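Local coordinates for protein probable acetyltransferases (Chromobacterium violaceum, PDB 3PZJ) that probably transfers an acetyl group from acetyl-CoA to an amine, perhaps the N-terminus of a protein, as a member of the GNAT acetyltransferase family, at residues Cys156-Asp161 and Phe174-Glu179. Numbering follows the deposited sequence.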
loop_
_atom_site.group_PDB
_atom_site.type_symbol
_atom_site.label_atom_id
_atom_site.label_comp_id
_atom_site.label_asym_id
_atom_site.label_seq_id
_atom_site.Cartn_x
_atom_site.Cartn_y
_atom_site.Cartn_z
ATOM N N CYS A 156 2.465 -2.544 -12.106
ATOM C CA CYS A 156 3.565 -1.695 -11.799
ATOM C C CYS A 156 3.044 -0.278 -11.409
ATOM O O CYS A 156 2.406 0.189 -12.311
ATOM C CB CYS A 156 4.633 -1.607 -12.894
ATOM S SG CYS A 156 5.668 -3.076 -13.054
ATOM N N GLU A 157 3.153 0.261 -10.213
ATOM C CA GLU A 157 2.599 1.549 -9.898
ATOM C C GLU A 157 3.640 2.623 -10.098
ATOM O O GLU A 157 4.811 2.365 -10.062
ATOM C CB GLU A 157 2.160 1.618 -8.447
ATOM C CG GLU A 157 0.934 0.967 -8.185
ATOM C CD GLU A 157 0.466 1.119 -6.765
ATOM O OE1 GLU A 157 -0.604 0.646 -6.517
ATOM O OE2 GLU A 157 1.146 1.683 -5.944
ATOM N N TRP A 158 3.154 3.834 -10.273
ATOM C CA TRP A 158 3.909 5.046 -10.169
ATOM C C TRP A 158 3.058 5.963 -9.316
ATOM O O TRP A 158 1.915 6.142 -9.585
ATOM C CB TRP A 158 4.180 5.657 -11.535
ATOM C CG TRP A 158 4.979 6.938 -11.576
ATOM C CD1 TRP A 158 4.609 8.151 -11.113
ATOM C CD2 TRP A 158 6.263 7.116 -12.155
ATOM N NE1 TRP A 158 5.578 9.068 -11.352
ATOM C CE2 TRP A 158 6.609 8.458 -11.996
ATOM C CE3 TRP A 158 7.152 6.274 -12.800
ATOM C CZ2 TRP A 158 7.799 8.966 -12.459
ATOM C CZ3 TRP A 158 8.328 6.786 -13.237
ATOM C CH2 TRP A 158 8.639 8.114 -13.075
ATOM N N ARG A 159 3.656 6.494 -8.271
ATOM C CA ARG A 159 2.948 7.402 -7.342
ATOM C C ARG A 159 3.698 8.749 -7.183
ATOM O O ARG A 159 4.926 8.818 -7.229
ATOM C CB ARG A 159 2.844 6.824 -5.947
ATOM C CG ARG A 159 1.978 5.649 -5.838
ATOM C CD ARG A 159 1.799 5.135 -4.392
ATOM N NE ARG A 159 0.901 3.991 -4.436
ATOM C CZ ARG A 159 0.010 3.691 -3.505
ATOM N NH1 ARG A 159 -0.715 2.591 -3.627
ATOM N NH2 ARG A 159 -0.074 4.445 -2.444
ATOM N N CYS A 160 2.944 9.827 -6.999
ATOM C CA CYS A 160 3.564 11.151 -6.740
ATOM C C CYS A 160 2.685 12.087 -5.977
ATOM O O CYS A 160 1.503 11.919 -5.832
ATOM C CB CYS A 160 4.042 11.806 -8.048
ATOM S SG CYS A 160 2.754 12.317 -9.138
ATOM N N ASP A 161 3.318 13.080 -5.376
ATOM C CA ASP A 161 2.586 14.161 -4.726
ATOM C C ASP A 161 1.812 14.843 -5.790
ATOM O O ASP A 161 2.296 15.078 -6.888
ATOM C CB ASP A 161 3.571 15.095 -3.988
ATOM C CG ASP A 161 2.883 16.175 -3.156
ATOM O OD1 ASP A 161 2.049 16.947 -3.717
ATOM O OD2 ASP A 161 3.254 16.271 -1.952
ATOM N N PHE A 174 5.291 7.919 -19.982
ATOM C CA PHE A 174 5.773 6.520 -19.980
ATOM C C PHE A 174 4.694 5.499 -20.259
ATOM O O PHE A 174 4.969 4.345 -20.526
ATOM C CB PHE A 174 6.500 6.211 -18.666
ATOM C CG PHE A 174 7.761 7.019 -18.448
ATOM C CD1 PHE A 174 8.598 7.384 -19.507
ATOM C CD2 PHE A 174 8.078 7.478 -17.199
ATOM C CE1 PHE A 174 9.783 8.151 -19.278
ATOM C CE2 PHE A 174 9.250 8.236 -16.950
ATOM C CZ PHE A 174 10.093 8.589 -17.987
ATOM N N GLY A 175 3.454 5.907 -20.208
ATOM C CA GLY A 175 2.352 5.047 -20.546
ATOM C C GLY A 175 1.626 4.436 -19.335
ATOM O O GLY A 175 0.822 3.555 -19.521
ATOM N N PHE A 176 1.929 4.869 -18.117
ATOM C CA PHE A 176 1.104 4.537 -16.957
ATOM C C PHE A 176 -0.259 5.214 -17.120
ATOM O O PHE A 176 -0.352 6.337 -17.693
ATOM C CB PHE A 176 1.751 5.053 -15.665
ATOM C CG PHE A 176 3.070 4.403 -15.317
ATOM C CD1 PHE A 176 3.122 3.303 -14.493
ATOM C CD2 PHE A 176 4.301 4.917 -15.813
ATOM C CE1 PHE A 176 4.353 2.729 -14.117
ATOM C CE2 PHE A 176 5.543 4.304 -15.459
ATOM C CZ PHE A 176 5.537 3.250 -14.638
ATOM N N GLN A 177 -1.299 4.569 -16.611
ATOM C CA GLN A 177 -2.628 5.122 -16.625
ATOM C C GLN A 177 -2.950 5.708 -15.277
ATOM O O GLN A 177 -2.667 5.062 -14.240
ATOM C CB GLN A 177 -3.627 3.993 -16.882
ATOM C CG GLN A 177 -3.444 3.214 -18.182
ATOM C CD GLN A 177 -3.358 4.152 -19.378
ATOM O OE1 GLN A 177 -2.330 4.209 -20.091
ATOM N NE2 GLN A 177 -4.412 4.935 -19.565
ATOM N N PHE A 178 -3.661 6.830 -15.274
ATOM C CA PHE A 178 -4.081 7.454 -14.015
ATOM C C PHE A 178 -5.215 6.695 -13.430
ATOM O O PHE A 178 -6.190 6.413 -14.157
ATOM C CB PHE A 178 -4.511 8.930 -14.257
ATOM C CG PHE A 178 -4.989 9.609 -13.042
ATOM C CD1 PHE A 178 -4.158 9.791 -11.972
ATOM C CD2 PHE A 178 -6.321 9.977 -12.929
ATOM C CE1 PHE A 178 -4.666 10.417 -10.755
ATOM C CE2 PHE A 178 -6.826 10.587 -11.746
ATOM C CZ PHE A 178 -5.968 10.809 -10.674
ATOM N N GLU A 179 -5.121 6.334 -12.129
ATOM C CA GLU A 179 -6.176 5.593 -11.482
ATOM C C GLU A 179 -6.999 6.444 -10.485
ATOM O O GLU A 179 -8.201 6.256 -10.350
ATOM C CB GLU A 179 -5.615 4.356 -10.751
ATOM C CG GLU A 179 -5.206 3.267 -11.715
ATOM C CD GLU A 179 -4.690 2.040 -11.043
ATOM O OE1 GLU A 179 -4.113 2.120 -9.938
ATOM O OE2 GLU A 179 -4.751 0.987 -11.701
#
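The CA atoms of W158 and F176 are the nearest pair across the two segments, 7.4 Å apart, and no hydrogen bond joins the segments. Strand 191-201 lies between strands 155-161 and 177-188, antiparallel to both, pairing with C156, W158 and C160 through its backbone. The chain arrives at F176 from helix 165-174, which ends in a Schellman motif with G175 at positive phi. F176 then presents one face of its ring to CB of W158, which sits almost centrally over it, 3.9 Å from the ring centroid and 11° off its normal. With CG of W158 anti to the backbone N (chi1 -180°), the indole runs on past F176 and sets its edge toward the phenyl face in an edge-to-face pair, its five-membered ring inclined at 54° to the phenyl plane and CE3 of W158 lying 3.7 Å from CE2 of F176. At the edge of the F176 ring, CE1 of F176 lies 3.7 Å from the carbonyl O of C156, near the ring plane. The far end of the indole reaches the edge of F174, where CH2 of W158 comes within 3.9 Å of CE2 of F174. W158 NE1 is hydrogen-bonded to S167 OG on the intervening helix. F198 and M200 of the middle strand also pack on F176. W158, F174 and F176 form an aromatic cluster where the end of helix 165-174 meets the sheet, within the beta-alpha-beta crossover of the C-terminal half of the GNAT fold.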